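Local coordinates for protein phosphoserine phosphatase (Homo sapiens, PDB 6HYY) that hydrolyses phosphoserine to serine and inorganic phosphate as a magnesium-dependent phosphatase of the haloacid dehalogenase family, at residues E89-S92 with R93-R97; L30-C34 with G35-A39. All coordinates share one frame; numbering follows the deposited sequence.

How the contacts relate
The two contacts are local ones, each made within a continuous piece of chain, and they lie on opposite sides of the chain's centre. Contact 2 (30-34 with 35-39) comes first in sequence and joins helix 26-33 to helix 37-46. Contact 1 (89-92 with 93-97) follows, on helix 87-96, which packs against the mixed sheet and leads into strand 100-105. Their centres are 34 Å apart and their nearest atoms about 22 Å. The V91 side chain of contact 1 lies about 14 Å from the bound serine and that of A31 in contact 2 about 12 Å. Contact 1 thus belongs to the Rossmann-like core, contact 2 to the helical part that probably caps the active site, as in related phosphatases.

Contact 1 of 2, residues E89-S92 with R93-R97; sequences ELVS and RLQER
R93 folds back over the preceding turn of helix 87-96 and meets both E89 and S92. Its CB lies 3.7 Å from E89 O, and CG comes closer to the same oxygen, at 3.3 Å. Bends at chi2 (-68°) and chi3 (84°) then turn the chain back, bringing the guanidinium over S92 CB, which sits against one face 4.0 Å from CZ. NE donates to E96 OE2 at 3.0 Å, within the guanidinium plane but from above that of the carboxylate, as part of a salt bridge whose NH2 arm is less surely placed. NH1 reaches the methylene of E89, 3.6 Å from CG and near the guanidinium plane; the E89 carboxylate itself stays beyond salt-bridge distance. With R93 cut back to alanine, the E96 carboxylate would probably lose this partner, and S92 CB and the E89 methylene the group lying against them.

On another side of the helix, V91 and Q95 run alongside each other, V91 CG1 3.9 Å from Q95 CD. The Q95 amide nitrogen is held by N120 O, while a water lies 2.8 Å from Q95 OE1 and makes a weak contact with S92 OG, whose main partner is R88 O. L90 CG lies 4.3 Å from L94 CD1, and both leucines pack on F7 and F15. Beneath these side chains, four successive i to i+4 backbone bonds, R93 N to E89 O through E96 N to S92 O, mark a regular alpha-helix. Its amphipathic character shows in the leucine side, laid against strand 12-16 of the Rossmann-like haloacid dehalogenase core, and the polar side of R93 and E96.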
loop_
_atom_site.group_PDB
_atom_site.type_symbol
_atom_site.label_atom_id
_atom_site.label_comp_id
_atom_site.label_asym_id
_atom_site.label_seq_id
_atom_site.Cartn_x
_atom_site.Cartn_y
_atom_site.Cartn_z
ATOM N N GLU A 89 -7.227 14.333 3.695
ATOM C CA GLU A 89 -8.610 14.789 3.640
ATOM C C GLU A 89 -9.545 13.648 3.256
ATOM O O GLU A 89 -10.628 13.508 3.831
ATOM C CB GLU A 89 -8.744 15.958 2.658
ATOM C CG GLU A 89 -10.112 16.605 2.729
ATOM C CD GLU A 89 -10.253 17.806 1.816
ATOM O OE1 GLU A 89 -9.259 18.189 1.164
ATOM O OE2 GLU A 89 -11.367 18.359 1.756
ATOM N N LEU A 90 -9.137 12.823 2.287
ATOM C CA LEU A 90 -9.973 11.708 1.840
ATOM C C LEU A 90 -10.193 10.695 2.957
ATOM O O LEU A 90 -11.333 10.275 3.200
ATOM C CB LEU A 90 -9.352 11.033 0.618
ATOM C CG LEU A 90 -10.137 9.831 0.077
ATOM C CD1 LEU A 90 -11.535 10.249 -0.358
ATOM C CD2 LEU A 90 -9.394 9.218 -1.088
ATOM N N VAL A 91 -9.119 10.274 3.636
ATOM C CA VAL A 91 -9.307 9.324 4.741
ATOM C C VAL A 91 -10.171 9.948 5.825
ATOM O O VAL A 91 -11.033 9.280 6.411
ATOM C CB VAL A 91 -7.960 8.839 5.306
ATOM C CG1 VAL A 91 -8.190 8.012 6.572
ATOM C CG2 VAL A 91 -7.208 7.988 4.282
ATOM N N SER A 92 -9.976 11.238 6.097
ATOM C CA SER A 92 -10.794 11.923 7.093
ATOM C C SER A 92 -12.272 11.863 6.731
ATOM O O SER A 92 -13.114 11.559 7.587
ATOM C CB SER A 92 -10.332 13.375 7.224
ATOM O OG SER A 92 -9.060 13.434 7.831
ATOM N N ARG A 93 -12.614 12.156 5.467
ATOM C CA ARG A 93 -14.017 12.105 5.061
ATOM C C ARG A 93 -14.570 10.688 5.126
ATOM O O ARG A 93 -15.728 10.495 5.521
ATOM C CB ARG A 93 -14.206 12.659 3.648
ATOM C CG ARG A 93 -13.838 14.145 3.522
ATOM C CD ARG A 93 -14.800 15.079 4.270
ATOM N NE ARG A 93 -14.494 15.244 5.701
ATOM C CZ ARG A 93 -13.388 15.791 6.220
ATOM N NH1 ARG A 93 -12.411 16.255 5.460
ATOM N NH2 ARG A 93 -13.255 15.855 7.537
ATOM N N LEU A 94 -13.763 9.691 4.759
ATOM C CA LEU A 94 -14.241 8.310 4.847
ATOM C C LEU A 94 -14.523 7.924 6.295
ATOM O O LEU A 94 -15.564 7.320 6.609
ATOM C CB LEU A 94 -13.207 7.365 4.233
ATOM C CG LEU A 94 -13.097 7.374 2.713
ATOM C CD1 LEU A 94 -11.862 6.617 2.266
ATOM C CD2 LEU A 94 -14.354 6.730 2.125
ATOM N N GLN A 95 -13.600 8.262 7.196
ATOM C CA GLN A 95 -13.783 7.907 8.601
ATOM C C GLN A 95 -14.954 8.659 9.215
ATOM O O GLN A 95 -15.658 8.118 10.079
ATOM C CB GLN A 95 -12.491 8.166 9.384
ATOM C CG GLN A 95 -11.349 7.167 9.063
ATOM C CD GLN A 95 -10.093 7.436 9.871
ATOM O OE1 GLN A 95 -9.897 8.538 10.366
ATOM N NE2 GLN A 95 -9.242 6.435 10.004
ATOM N N GLU A 96 -15.212 9.883 8.756
ATOM C CA GLU A 96 -16.361 10.628 9.261
ATOM C C GLU A 96 -17.687 9.992 8.860
ATOM O O GLU A 96 -18.692 10.197 9.552
ATOM C CB GLU A 96 -16.260 12.077 8.783
ATOM C CG GLU A 96 -15.167 12.819 9.541
ATOM C CD GLU A 96 -15.042 14.281 9.175
ATOM O OE1 GLU A 96 -14.161 14.948 9.770
ATOM O OE2 GLU A 96 -15.811 14.764 8.309
ATOM N N ARG A 97 -17.710 9.201 7.785
ATOM C CA ARG A 97 -18.886 8.437 7.396
ATOM C C ARG A 97 -18.808 6.990 7.857
ATOM O O ARG A 97 -19.601 6.169 7.396
ATOM C CB ARG A 97 -19.093 8.503 5.880
ATOM C CG ARG A 97 -19.669 9.843 5.423
ATOM C CD ARG A 97 -19.951 9.902 3.915
ATOM N NE ARG A 97 -21.092 9.078 3.529
ATOM C CZ ARG A 97 -20.973 7.901 2.929
ATOM N NH1 ARG A 97 -19.767 7.428 2.636
ATOM N NH2 ARG A 97 -22.055 7.199 2.617
HETATM O O HOH W 1 -8.222 10.630 9.533
#

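Contact 2 of 2, residues L30-C34 with G35-A39; sequences LAKIC and GVEDA
A31 and V36 touch across a Schellman motif that ends helix 26-33 at G35 and turns the chain toward helix 37-46. Two backbone hydrogen bonds define the turn. V36 N donates to A31 O at 2.8 Å, reaching back over five residues, and G35 N donates to K32 O at 3.0 Å. The second is made from above the carbonyl plane, 69° out of it, whereas the first approaches with a smaller tilt. G35 takes the positive phi (86°) that this ending needs; a side chain there would be jammed against C34 O. V36 then occupies the N-cap position of the next helix.

Apolar packing closes the inner side of the turn. V36 CG2 lies 3.8 Å from A31 CB and 3.7 Å from A31 O, next to the backbone bond. I65 of helix 54-65 touches A31, C34 and V36, so that this side of the turn is packed against a third helix.

The charged pair K32 and E37 meets through its aliphatic parts, the chains crossing at about a right angle, and E37 CB rests 3.6 Å from K32 CG. Their charged ends stay apart, and K32 NZ has a weak, long ion pair with E29. With chi1 at 52°, E37 CG sits between its own backbone N and carbonyl carbon, and the bent chain brings E37 OE2 to 3.8 Å from K32 O.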
loop_
_atom_site.group_PDB
_atom_site.type_symbol
_atom_site.label_atom_id
_atom_site.label_comp_id
_atom_site.label_asym_id
_atom_site.label_seq_id
_atom_site.Cartn_x
_atom_site.Cartn_y
_atom_site.Cartn_z
ATOM N N LEU A 30 14.041 2.802 1.740
ATOM C CA LEU A 30 14.907 2.104 2.678
ATOM C C LEU A 30 16.252 1.793 2.038
ATOM O O LEU A 30 17.304 1.953 2.669
ATOM C CB LEU A 30 14.219 0.824 3.161
ATOM C CG LEU A 30 14.888 0.041 4.285
ATOM C CD1 LEU A 30 15.163 0.955 5.460
ATOM C CD2 LEU A 30 13.985 -1.130 4.687
ATOM N N ALA A 31 16.237 1.360 0.776
ATOM C CA ALA A 31 17.479 1.101 0.063
ATOM C C ALA A 31 18.310 2.367 -0.076
ATOM O O ALA A 31 19.544 2.302 -0.051
ATOM C CB ALA A 31 17.178 0.505 -1.311
ATOM N N LYS A 32 17.654 3.519 -0.235
ATOM C CA LYS A 32 18.371 4.792 -0.276
ATOM C C LYS A 32 19.098 5.045 1.037
ATOM O O LYS A 32 20.303 5.328 1.051
ATOM C CB LYS A 32 17.392 5.933 -0.570
ATOM C CG LYS A 32 17.063 6.139 -2.043
ATOM C CD LYS A 32 16.184 7.377 -2.234
ATOM C CE LYS A 32 15.953 7.692 -3.707
ATOM N NZ LYS A 32 15.323 6.574 -4.459
ATOM N N ILE A 33 18.370 4.956 2.154
ATOM C CA ILE A 33 18.952 5.112 3.487
ATOM C C ILE A 33 20.131 4.173 3.687
ATOM O O ILE A 33 21.117 4.528 4.348
ATOM C CB ILE A 33 17.854 4.894 4.553
ATOM C CG1 ILE A 33 17.039 6.172 4.749
ATOM C CG2 ILE A 33 18.446 4.399 5.876
ATOM C CD1 ILE A 33 17.724 7.210 5.628
ATOM N N CYS A 34 20.070 2.979 3.099
ATOM C CA CYS A 34 21.087 1.951 3.271
ATOM C C CYS A 34 22.125 1.937 2.155
ATOM O O CYS A 34 23.026 1.093 2.185
ATOM C CB CYS A 34 20.423 0.577 3.379
ATOM S SG CYS A 34 19.357 0.414 4.838
ATOM N N GLY A 35 22.003 2.820 1.161
ATOM C CA GLY A 35 23.030 2.990 0.145
ATOM C C GLY A 35 22.977 2.079 -1.067
ATOM O O GLY A 35 23.982 1.975 -1.780
ATOM N N VAL A 36 21.847 1.428 -1.347
ATOM C CA VAL A 36 21.761 0.493 -2.468
ATOM C C VAL A 36 20.550 0.824 -3.338
ATOM O O VAL A 36 19.923 -0.062 -3.926
ATOM C CB VAL A 36 21.707 -0.961 -1.967
ATOM C CG1 VAL A 36 23.066 -1.374 -1.414
ATOM C CG2 VAL A 36 20.639 -1.113 -0.897
ATOM N N GLU A 37 20.252 2.118 -3.439
ATOM C CA GLU A 37 19.069 2.612 -4.146
ATOM C C GLU A 37 18.966 2.065 -5.566
ATOM O O GLU A 37 17.907 1.559 -5.968
ATOM C CB GLU A 37 19.109 4.144 -4.161
ATOM C CG GLU A 37 20.427 4.737 -4.679
ATOM C CD GLU A 37 21.590 4.598 -3.698
ATOM O OE1 GLU A 37 22.604 3.945 -4.050
ATOM O OE2 GLU A 37 21.483 5.137 -2.576
ATOM N N ASP A 38 20.047 2.171 -6.353
ATOM C CA ASP A 38 19.968 1.862 -7.779
ATOM C C ASP A 38 19.566 0.412 -8.006
ATOM O O ASP A 38 18.606 0.126 -8.738
ATOM C CB ASP A 38 21.307 2.151 -8.459
ATOM C CG ASP A 38 21.606 3.637 -8.569
ATOM O OD1 ASP A 38 20.654 4.441 -8.652
ATOM O OD2 ASP A 38 22.798 4.006 -8.559
ATOM N N ALA A 39 20.288 -0.521 -7.382
ATOM C CA ALA A 39 20.009 -1.939 -7.580
ATOM C C ALA A 39 18.594 -2.295 -7.141
ATOM O O ALA A 39 17.880 -3.015 -7.848
ATOM C CB ALA A 39 21.037 -2.781 -6.821
#